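Long-range contacts in endoglucanase A (Clostridium longisporum, PDB 6Q1I), which hydrolyses internal beta-1,4-glucosidic linkages in cellulose, lichenan and cereal beta-glucans through its family 5 catalytic domain, the part of the protein present in this chain: residues 10-21 / 148-156; 216-224 / 268-278. One frame throughout, in Å; residues are numbered along the deposited sequence. Where two conformers were deposited one is given.

Contact 1. Residues 10-21 / 148-156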
loop_
_atom_site.group_PDB
_atom_site.type_symbol
_atom_site.label_atom_id
_atom_site.label_comp_id
_atom_site.label_asym_id
_atom_site.label_seq_id
_atom_site.Cartn_x
_atom_site.Cartn_y
_atom_site.Cartn_z
ATOM N N SER A 10 25.497 0.435 -1.018
ATOM C CA SER A 10 24.955 0.515 0.332
ATOM C C SER A 10 23.473 0.864 0.323
ATOM O O SER A 10 22.974 1.455 -0.624
ATOM C CB SER A 10 25.721 1.563 1.131
ATOM O OG SER A 10 27.032 1.109 1.389
ATOM N N MET A 11 22.766 0.501 1.382
ATOM C CA MET A 11 21.343 0.772 1.502
ATOM C C MET A 11 21.133 1.798 2.607
ATOM O O MET A 11 21.685 1.655 3.705
ATOM C CB MET A 11 20.584 -0.510 1.848
ATOM C CG MET A 11 20.917 -1.710 0.958
ATOM S SD MET A 11 20.278 -1.567 -0.717
ATOM C CE MET A 11 18.574 -2.011 -0.449
ATOM N N ARG A 12 20.353 2.836 2.311
ATOM C CA ARG A 12 19.991 3.807 3.335
ATOM C C ARG A 12 19.141 3.142 4.410
ATOM O O ARG A 12 18.449 2.151 4.164
ATOM C CB ARG A 12 19.193 4.957 2.718
ATOM C CG ARG A 12 20.038 6.035 2.044
ATOM C CD ARG A 12 19.171 6.992 1.263
ATOM N NE ARG A 12 18.587 6.343 0.099
ATOM C CZ ARG A 12 17.780 6.940 -0.772
ATOM N NH1 ARG A 12 17.440 8.211 -0.611
ATOM N NH2 ARG A 12 17.307 6.260 -1.803
ATOM N N SER A 13 19.192 3.697 5.614
ATOM C CA SER A 13 18.302 3.229 6.662
ATOM C C SER A 13 16.850 3.519 6.293
ATOM O O SER A 13 16.540 4.431 5.522
ATOM C CB SER A 13 18.609 3.937 7.971
ATOM O OG SER A 13 18.198 5.284 7.893
ATOM N N ALA A 14 15.945 2.738 6.877
ATOM C CA ALA A 14 14.532 2.955 6.610
ATOM C C ALA A 14 14.129 4.370 6.984
ATOM O O ALA A 14 13.330 4.999 6.286
ATOM C CB ALA A 14 13.698 1.935 7.378
ATOM N N SER A 15 14.675 4.894 8.082
ATOM C CA SER A 15 14.308 6.243 8.502
ATOM C C SER A 15 14.741 7.274 7.469
ATOM O O SER A 15 14.014 8.239 7.203
ATOM C CB SER A 15 14.904 6.549 9.874
ATOM O OG SER A 15 14.337 5.705 10.859
ATOM N N GLU A 16 15.913 7.088 6.864
ATOM C CA GLU A 16 16.370 8.016 5.833
ATOM C C GLU A 16 15.476 7.949 4.599
ATOM O O GLU A 16 15.121 8.978 4.014
ATOM C CB GLU A 16 17.807 7.671 5.430
ATOM C CG GLU A 16 18.878 7.887 6.503
ATOM C CD GLU A 16 20.252 7.348 6.082
ATOM O OE1 GLU A 16 21.069 8.138 5.569
ATOM O OE2 GLU A 16 20.516 6.134 6.242
ATOM N N ILE A 17 15.122 6.735 4.179
ATOM C CA ILE A 17 14.331 6.566 2.965
ATOM C C ILE A 17 12.968 7.230 3.118
ATOM O O ILE A 17 12.490 7.924 2.210
ATOM C CB ILE A 17 14.222 5.065 2.627
ATOM C CG1 ILE A 17 15.588 4.532 2.175
ATOM C CG2 ILE A 17 13.142 4.816 1.563
ATOM C CD1 ILE A 17 15.716 3.020 2.192
ATOM N N VAL A 18 12.326 7.044 4.270
ATOM C CA VAL A 18 10.985 7.593 4.456
ATOM C C VAL A 18 10.998 9.114 4.333
ATOM O O VAL A 18 10.014 9.716 3.878
ATOM C CB VAL A 18 10.412 7.088 5.798
ATOM C CG1 VAL A 18 9.163 7.820 6.187
ATOM C CG2 VAL A 18 10.116 5.605 5.729
ATOM N N GLN A 19 12.107 9.760 4.705
ATOM C CA GLN A 19 12.188 11.213 4.607
ATOM C C GLN A 19 12.031 11.710 3.178
ATOM O O GLN A 19 11.622 12.859 2.976
ATOM C CB GLN A 19 13.519 11.713 5.180
ATOM C CG GLN A 19 13.639 11.545 6.679
ATOM C CD GLN A 19 14.902 12.161 7.234
ATOM O OE1 GLN A 19 15.980 11.580 7.151
ATOM N NE2 GLN A 19 14.774 13.348 7.800
ATOM N N GLU A 20 12.324 10.865 2.186
ATOM C CA GLU A 20 12.395 11.274 0.792
ATOM C C GLU A 20 11.223 10.804 -0.058
ATOM O O GLU A 20 11.148 11.184 -1.230
ATOM C CB GLU A 20 13.687 10.738 0.155
ATOM C CG GLU A 20 14.953 11.184 0.846
ATOM C CD GLU A 20 15.090 12.677 0.860
ATOM O OE1 GLU A 20 14.636 13.321 -0.108
ATOM O OE2 GLU A 20 15.638 13.208 1.847
ATOM N N MET A 21 10.316 9.988 0.481
ATOM C CA MET A 21 9.321 9.309 -0.351
ATOM C C MET A 21 8.187 10.214 -0.836
ATOM O O MET A 21 7.494 9.858 -1.795
ATOM C CB MET A 21 8.766 8.098 0.404
ATOM C CG MET A 21 9.760 6.954 0.529
ATOM S SD MET A 21 9.199 5.644 1.636
ATOM C CE MET A 21 7.754 5.030 0.784
ATOM N N ASP A 148 18.980 -7.804 -6.140
ATOM C CA ASP A 148 20.033 -6.886 -6.573
ATOM C C ASP A 148 19.551 -5.454 -6.776
ATOM O O ASP A 148 20.355 -4.589 -7.143
ATOM C CB ASP A 148 20.695 -7.414 -7.846
ATOM C CG ASP A 148 21.441 -8.710 -7.607
ATOM O OD1 ASP A 148 21.959 -8.895 -6.483
ATOM O OD2 ASP A 148 21.494 -9.545 -8.527
ATOM N N TYR A 149 18.272 -5.182 -6.546
ATOM C CA TYR A 149 17.755 -3.827 -6.665
ATOM C C TYR A 149 18.279 -2.951 -5.531
ATOM O O TYR A 149 18.478 -3.406 -4.398
ATOM C CB TYR A 149 16.220 -3.867 -6.671
ATOM C CG TYR A 149 15.694 -4.301 -8.020
ATOM C CD1 TYR A 149 15.889 -5.592 -8.484
ATOM C CD2 TYR A 149 15.052 -3.407 -8.856
ATOM C CE1 TYR A 149 15.453 -5.980 -9.732
ATOM C CE2 TYR A 149 14.612 -3.786 -10.114
ATOM C CZ TYR A 149 14.814 -5.080 -10.544
ATOM O OH TYR A 149 14.404 -5.478 -11.794
ATOM N N ASP A 150 18.495 -1.676 -5.850
ATOM C CA ASP A 150 18.989 -0.701 -4.885
ATOM C C ASP A 150 17.879 -0.296 -3.910
ATOM O O ASP A 150 16.769 -0.836 -3.924
ATOM C CB ASP A 150 19.659 0.473 -5.608
ATOM C CG ASP A 150 18.687 1.400 -6.326
ATOM O OD1 ASP A 150 17.485 1.440 -5.999
ATOM O OD2 ASP A 150 19.172 2.139 -7.210
ATOM N N ASP A 151 18.194 0.654 -3.033
ATOM C CA ASP A 151 17.312 0.976 -1.915
ATOM C C ASP A 151 16.091 1.793 -2.305
ATOM O O ASP A 151 15.277 2.105 -1.427
ATOM C CB ASP A 151 18.067 1.626 -0.753
ATOM C CG ASP A 151 18.559 3.034 -1.053
ATOM O OD1 ASP A 151 18.289 3.604 -2.135
ATOM O OD2 ASP A 151 19.230 3.576 -0.157
ATOM N N HIS A 152 15.900 2.100 -3.586
ATOM C CA HIS A 152 14.619 2.663 -3.986
ATOM C C HIS A 152 13.504 1.632 -3.977
ATOM O O HIS A 152 12.332 2.015 -3.956
ATOM C CB HIS A 152 14.711 3.316 -5.349
ATOM C CG HIS A 152 15.353 4.662 -5.309
ATOM N ND1 HIS A 152 16.709 4.830 -5.140
ATOM C CD2 HIS A 152 14.824 5.906 -5.389
ATOM C CE1 HIS A 152 16.990 6.121 -5.126
ATOM N NE2 HIS A 152 15.864 6.795 -5.277
ATOM N N LEU A 153 13.839 0.344 -3.970
ATOM C CA LEU A 153 12.841 -0.714 -3.861
ATOM C C LEU A 153 12.657 -1.100 -2.395
ATOM O O LEU A 153 13.612 -1.520 -1.723
ATOM C CB LEU A 153 13.227 -1.928 -4.705
ATOM C CG LEU A 153 12.219 -3.077 -4.667
ATOM C CD1 LEU A 153 10.862 -2.644 -5.221
ATOM C CD2 LEU A 153 12.755 -4.270 -5.435
ATOM N N ILE A 154 11.412 -1.001 -1.935
ATOM C CA ILE A 154 10.984 -1.278 -0.570
ATOM C C ILE A 154 10.020 -2.451 -0.641
ATOM O O ILE A 154 9.154 -2.482 -1.518
ATOM C CB ILE A 154 10.241 -0.035 -0.028
ATOM C CG1 ILE A 154 11.160 1.187 -0.006
ATOM C CG2 ILE A 154 9.662 -0.291 1.353
ATOM C CD1 ILE A 154 10.405 2.495 0.039
ATOM N N PHE A 155 10.164 -3.423 0.258
ATOM C CA PHE A 155 9.219 -4.529 0.340
ATOM C C PHE A 155 8.172 -4.220 1.409
ATOM O O PHE A 155 8.477 -3.574 2.412
ATOM C CB PHE A 155 9.915 -5.843 0.711
ATOM C CG PHE A 155 10.867 -6.383 -0.330
ATOM C CD1 PHE A 155 10.756 -6.068 -1.672
ATOM C CD2 PHE A 155 11.867 -7.265 0.052
ATOM C CE1 PHE A 155 11.642 -6.601 -2.603
ATOM C CE2 PHE A 155 12.733 -7.806 -0.872
ATOM C CZ PHE A 155 12.630 -7.471 -2.200
ATOM N N GLU A 156 6.945 -4.704 1.203
ATOM C CA GLU A 156 5.859 -4.595 2.179
ATOM C C GLU A 156 5.275 -5.989 2.378
ATOM O O GLU A 156 4.761 -6.586 1.429
ATOM C CB GLU A 156 4.804 -3.592 1.681
ATOM C CG GLU A 156 3.536 -3.548 2.512
ATOM C CD GLU A 156 2.424 -2.745 1.858
ATOM O OE1 GLU A 156 2.693 -1.612 1.414
ATOM O OE2 GLU A 156 1.289 -3.267 1.760
HETATM O O HOH W 1 21.033 1.459 -2.736
#

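Contact 2. Residues 216-224 / 268-278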
loop_
_atom_site.group_PDB
_atom_site.type_symbol
_atom_site.label_atom_id
_atom_site.label_comp_id
_atom_site.label_asym_id
_atom_site.label_seq_id
_atom_site.Cartn_x
_atom_site.Cartn_y
_atom_site.Cartn_z
ATOM N N THR A 216 -6.123 0.541 18.947
ATOM C CA THR A 216 -5.957 -0.862 19.324
ATOM C C THR A 216 -4.967 -1.566 18.405
ATOM O O THR A 216 -4.088 -2.307 18.865
ATOM C CB THR A 216 -7.306 -1.578 19.313
ATOM O OG1 THR A 216 -8.145 -1.034 20.338
ATOM C CG2 THR A 216 -7.132 -3.069 19.570
ATOM N N THR A 217 -5.098 -1.356 17.094
ATOM C CA THR A 217 -4.231 -2.062 16.157
ATOM C C THR A 217 -2.824 -1.471 16.131
ATOM O O THR A 217 -1.844 -2.220 16.069
ATOM C CB THR A 217 -4.864 -2.085 14.766
ATOM O OG1 THR A 217 -5.195 -0.756 14.367
ATOM C CG2 THR A 217 -6.145 -2.928 14.785
ATOM N N MET A 218 -2.694 -0.143 16.209
ATOM C CA MET A 218 -1.366 0.450 16.322
ATOM C C MET A 218 -0.668 -0.018 17.588
ATOM O O MET A 218 0.520 -0.357 17.568
ATOM C CB MET A 218 -1.453 1.972 16.372
ATOM C CG MET A 218 -1.677 2.673 15.081
ATOM S SD MET A 218 -1.091 4.381 15.250
ATOM C CE MET A 218 -2.232 5.015 16.463
ATOM N N ASN A 219 -1.372 0.029 18.717
ATOM C CA ASN A 219 -0.709 -0.269 19.977
ATOM C C ASN A 219 -0.150 -1.679 19.994
ATOM O O ASN A 219 0.921 -1.902 20.574
ATOM C CB ASN A 219 -1.648 -0.045 21.155
ATOM C CG ASN A 219 -1.904 1.423 21.422
ATOM O OD1 ASN A 219 -1.190 2.298 20.928
ATOM N ND2 ASN A 219 -2.918 1.700 22.224
ATOM N N ASP A 220 -0.827 -2.632 19.348
ATOM C CA ASP A 220 -0.375 -4.019 19.355
ATOM C C ASP A 220 0.662 -4.321 18.278
ATOM O O ASP A 220 1.150 -5.451 18.218
ATOM C CB ASP A 220 -1.560 -4.987 19.238
ATOM C CG ASP A 220 -2.143 -5.379 20.588
ATOM O OD1 ASP A 220 -1.572 -5.004 21.635
ATOM O OD2 ASP A 220 -3.172 -6.078 20.598
ATOM N N PHE A 221 1.033 -3.344 17.457
ATOM C CA PHE A 221 2.067 -3.549 16.453
ATOM C C PHE A 221 3.392 -3.871 17.131
ATOM O O PHE A 221 3.853 -3.127 18.000
ATOM C CB PHE A 221 2.210 -2.269 15.625
ATOM C CG PHE A 221 3.215 -2.357 14.505
ATOM C CD1 PHE A 221 2.864 -2.892 13.284
ATOM C CD2 PHE A 221 4.501 -1.866 14.660
ATOM C CE1 PHE A 221 3.784 -2.957 12.247
ATOM C CE2 PHE A 221 5.414 -1.923 13.628
ATOM C CZ PHE A 221 5.055 -2.463 12.423
ATOM N N LYS A 222 4.029 -4.957 16.706
ATOM C CA LYS A 222 5.303 -5.378 17.271
ATOM C C LYS A 222 6.397 -5.232 16.226
ATOM O O LYS A 222 6.271 -5.754 15.116
ATOM C CB LYS A 222 5.245 -6.827 17.767
ATOM C CG LYS A 222 6.489 -7.255 18.536
ATOM C CD LYS A 222 6.335 -8.635 19.139
ATOM C CE LYS A 222 7.590 -9.038 19.911
ATOM N NZ LYS A 222 7.560 -10.465 20.355
ATOM N N VAL A 223 7.469 -4.540 16.594
ATOM C CA VAL A 223 8.634 -4.368 15.729
ATOM C C VAL A 223 9.580 -5.536 15.986
ATOM O O VAL A 223 10.039 -5.705 17.126
ATOM C CB VAL A 223 9.336 -3.034 16.020
ATOM C CG1 VAL A 223 10.522 -2.828 15.078
ATOM C CG2 VAL A 223 8.352 -1.868 15.922
ATOM N N PRO A 224 9.892 -6.358 14.982
ATOM C CA PRO A 224 10.930 -7.385 15.158
ATOM C C PRO A 224 12.285 -6.765 15.475
ATOM O O PRO A 224 12.500 -5.560 15.337
ATOM C CB PRO A 224 10.970 -8.095 13.799
ATOM C CG PRO A 224 9.671 -7.768 13.146
ATOM C CD PRO A 224 9.300 -6.399 13.631
ATOM N N SER A 268 -1.051 10.929 15.981
ATOM C CA SER A 268 -1.084 9.614 16.617
ATOM C C SER A 268 -0.248 8.598 15.843
ATOM O O SER A 268 0.431 7.760 16.447
ATOM C CB SER A 268 -2.524 9.127 16.816
ATOM O OG SER A 268 -3.070 8.556 15.633
ATOM N N TYR A 269 -0.248 8.677 14.510
ATOM C CA TYR A 269 0.589 7.775 13.725
ATOM C C TYR A 269 2.065 8.078 13.950
ATOM O O TYR A 269 2.857 7.181 14.264
ATOM C CB TYR A 269 0.253 7.888 12.237
ATOM C CG TYR A 269 -1.189 7.590 11.857
ATOM C CD1 TYR A 269 -2.021 6.829 12.680
ATOM C CD2 TYR A 269 -1.722 8.089 10.682
ATOM C CE1 TYR A 269 -3.334 6.567 12.327
ATOM C CE2 TYR A 269 -3.031 7.820 10.313
ATOM C CZ TYR A 269 -3.835 7.068 11.143
ATOM O OH TYR A 269 -5.141 6.806 10.789
ATOM N N LEU A 270 2.456 9.343 13.785
ATOM C CA LEU A 270 3.852 9.717 13.970
ATOM C C LEU A 270 4.337 9.292 15.343
ATOM O O LEU A 270 5.355 8.595 15.483
ATOM C CB LEU A 270 3.989 11.233 13.830
ATOM C CG LEU A 270 5.350 11.808 14.225
ATOM C CD1 LEU A 270 6.433 11.266 13.307
ATOM C CD2 LEU A 270 5.316 13.320 14.192
ATOM N N ASN A 271 3.608 9.703 16.375
ATOM C CA ASN A 271 4.123 9.599 17.728
ATOM C C ASN A 271 4.046 8.171 18.247
ATOM O O ASN A 271 4.941 7.728 18.974
ATOM C CB ASN A 271 3.387 10.573 18.652
ATOM C CG ASN A 271 3.586 12.038 18.252
ATOM O OD1 ASN A 271 4.490 12.374 17.497
ATOM N ND2 ASN A 271 2.728 12.905 18.756
ATOM N N THR A 272 3.006 7.422 17.880
ATOM C CA THR A 272 2.925 6.043 18.341
ATOM C C THR A 272 4.050 5.217 17.738
ATOM O O THR A 272 4.747 4.486 18.449
ATOM C CB THR A 272 1.571 5.417 18.000
ATOM O OG1 THR A 272 0.515 6.147 18.630
ATOM C CG2 THR A 272 1.530 3.977 18.490
ATOM N N PHE A 273 4.245 5.312 16.425
ATOM C CA PHE A 273 5.295 4.505 15.814
ATOM C C PHE A 273 6.686 4.990 16.209
ATOM O O PHE A 273 7.576 4.160 16.416
ATOM C CB PHE A 273 5.060 4.374 14.307
ATOM C CG PHE A 273 3.847 3.543 13.985
ATOM C CD1 PHE A 273 3.818 2.194 14.321
ATOM C CD2 PHE A 273 2.733 4.100 13.382
ATOM C CE1 PHE A 273 2.706 1.419 14.056
ATOM C CE2 PHE A 273 1.619 3.324 13.111
ATOM C CZ PHE A 273 1.601 1.996 13.450
ATOM N N LYS A 274 6.886 6.302 16.382
ATOM C CA LYS A 274 8.167 6.790 16.892
ATOM C C LYS A 274 8.455 6.237 18.279
ATOM O O LYS A 274 9.596 5.859 18.581
ATOM C CB LYS A 274 8.182 8.318 16.904
ATOM C CG LYS A 274 8.707 8.935 15.614
ATOM C CD LYS A 274 8.987 10.427 15.769
ATOM C CE LYS A 274 9.826 10.955 14.614
ATOM N NZ LYS A 274 11.252 10.532 14.723
ATOM N N SER A 275 7.435 6.174 19.139
ATOM C CA SER A 275 7.633 5.640 20.482
ATOM C C SER A 275 7.987 4.159 20.456
ATOM O O SER A 275 8.537 3.654 21.442
ATOM C CB SER A 275 6.403 5.893 21.365
ATOM O OG SER A 275 5.336 5.001 21.087
ATOM N N LYS A 276 7.710 3.475 19.337
ATOM C CA LYS A 276 8.123 2.102 19.074
ATOM C C LYS A 276 9.420 1.995 18.275
ATOM O O LYS A 276 9.865 0.879 17.995
ATOM C CB LYS A 276 7.009 1.368 18.314
ATOM C CG LYS A 276 5.757 1.145 19.140
ATOM C CD LYS A 276 4.604 0.601 18.294
ATOM C CE LYS A 276 3.363 0.354 19.126
ATOM N NZ LYS A 276 3.439 -0.976 19.778
ATOM N N GLY A 277 10.029 3.112 17.898
ATOM C CA GLY A 277 11.312 3.106 17.225
ATOM C C GLY A 277 11.289 2.997 15.713
ATOM O O GLY A 277 12.346 2.739 15.122
ATOM N N VAL A 278 10.140 3.191 15.066
ATOM C CA VAL A 278 10.059 3.051 13.613
ATOM C C VAL A 278 9.356 4.222 12.941
ATOM O O VAL A 278 8.462 4.848 13.532
ATOM C CB VAL A 278 9.375 1.731 13.192
ATOM C CG1 VAL A 278 10.195 0.541 13.646
ATOM C CG2 VAL A 278 7.924 1.655 13.669
HETATM O O HOH W 2 -1.569 5.228 20.202
#

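Contact 1. Residues 10-21 / 148-156
Met11 and Asp151 bring the two backbones closest, with CA atoms 5.3 Å apart, where the extended N-terminal residues pass the type I turn Asp150-Leu153 that leads into strand 153-156. Asp151 has the largest share of the buried surface. Its OD2 accepts the backbone N of Arg12 through the anti lone pair at 2.8 Å, and also takes NE of the same residue. Arg12 NH2 reaches the second oxygen, OD1, at 2.9 Å with a nearly straight bond (171°), which completes a side-on, two-nitrogen salt bridge. Both oxygens lie in the plane of the guanidinium group, but the nitrogens meet them from above the carboxylate's own plane, the two groups being turned 39° apart. A bend at chi3 (-69°) folds the arginine back to make this grip, while Tyr109 holds NH1. Arg12 NH2 also lies over one face of the His152 ring, 3.3 Å from CE1.

On the other flank, the bent chain of Met11 brings CE to 3.6 Å from Asp151 CA. A water bridges Ser10 O and Asp151 N. Deeper in, Ile17 CG2 packs against Ile154 CD1, which Met21 meets tip to tip with SD at 3.7 Å. The turn is braced by Asp150 OD1, which accepts from His152 N in an Asx turn, and helix 14-20 starts with a capping box between Ser13 and Glu16. The arrangement thus sets a short N-terminal helix beneath the N-terminal end of a barrel strand, as a plug across the bottom of a TIM barrel, the end away from the active site in this fold.

Contact 2. Residues 216-224 / 268-278
Met218 and Lys276 bury the most surface here, and each reaches across from its own side. Met218 is a knob in the hole formed by Ser268, Tyr269, Thr272 and Phe273 on helix 256-275. Its SD makes two Met-aromatic contacts: it lies at the edge of the Tyr269 ring, 3.7 Å from CD1, and approaches Phe273 obliquely, 3.6 Å from CE2. A turn at chi3 (-65°) then swings CE away from the rings, to 3.7 Å from Thr272 OG1 and about as far from Ser268 OG, whose hydroxyl is hydrogen-bonded to Glu265 O.

Lys276 comes the other way, just past the end of that helix. Its chain runs straight as far as CE and bends at chi4 (-84°), which sets NZ between two carbonyls of the segment 216-224. NZ donates to Phe221 O in the carbonyl plane at 2.8 Å, and to Asn219 O from well above that carbonyl's plane. Lys276 CD meanwhile borders the edge of the Phe221 ring.

The face of that ring receives the edge of Phe273 in a T-shaped stack, with planes at 88° and centroids 5.4 Å apart. Val223 and Val278 meet tip to tip farther along, CG1 to CG1 at 3.7 Å. On the Asn219 side, a water donates to both Asn219 OD1 and Thr272 OG1, while Arg178 pairs with Asp220 beyond the contact.

Sulfur, aromatic rings and methyl groups thus make up the apolar part of the joint, while one ammonium group bonds two carbonyls two residues apart and so ties the chain leaving helix 215-219 to the end of helix 256-275.

How the contacts relate
From the N terminus, the chain first forms helix 14-20 and then runs through three barrel strands with their helices before contact 1 closes a loop of 126 residues at strand 153-156. Contact 2 opens only after strand 204-208 and spans a shorter loop of 43 residues, which contains strand 229-234. The two loops follow in series and neither nest nor cross. Their centres lie 20 Å apart and their nearest atoms about 6 Å, so they do not touch. Contact 1 joins the N-terminal segment to the turn before the fourth strand and to the start of that strand, at the N-terminal end of the barrel, whereas contact 2 joins neighbouring elements of the outer helical layer, around strands 204-208 and 229-234.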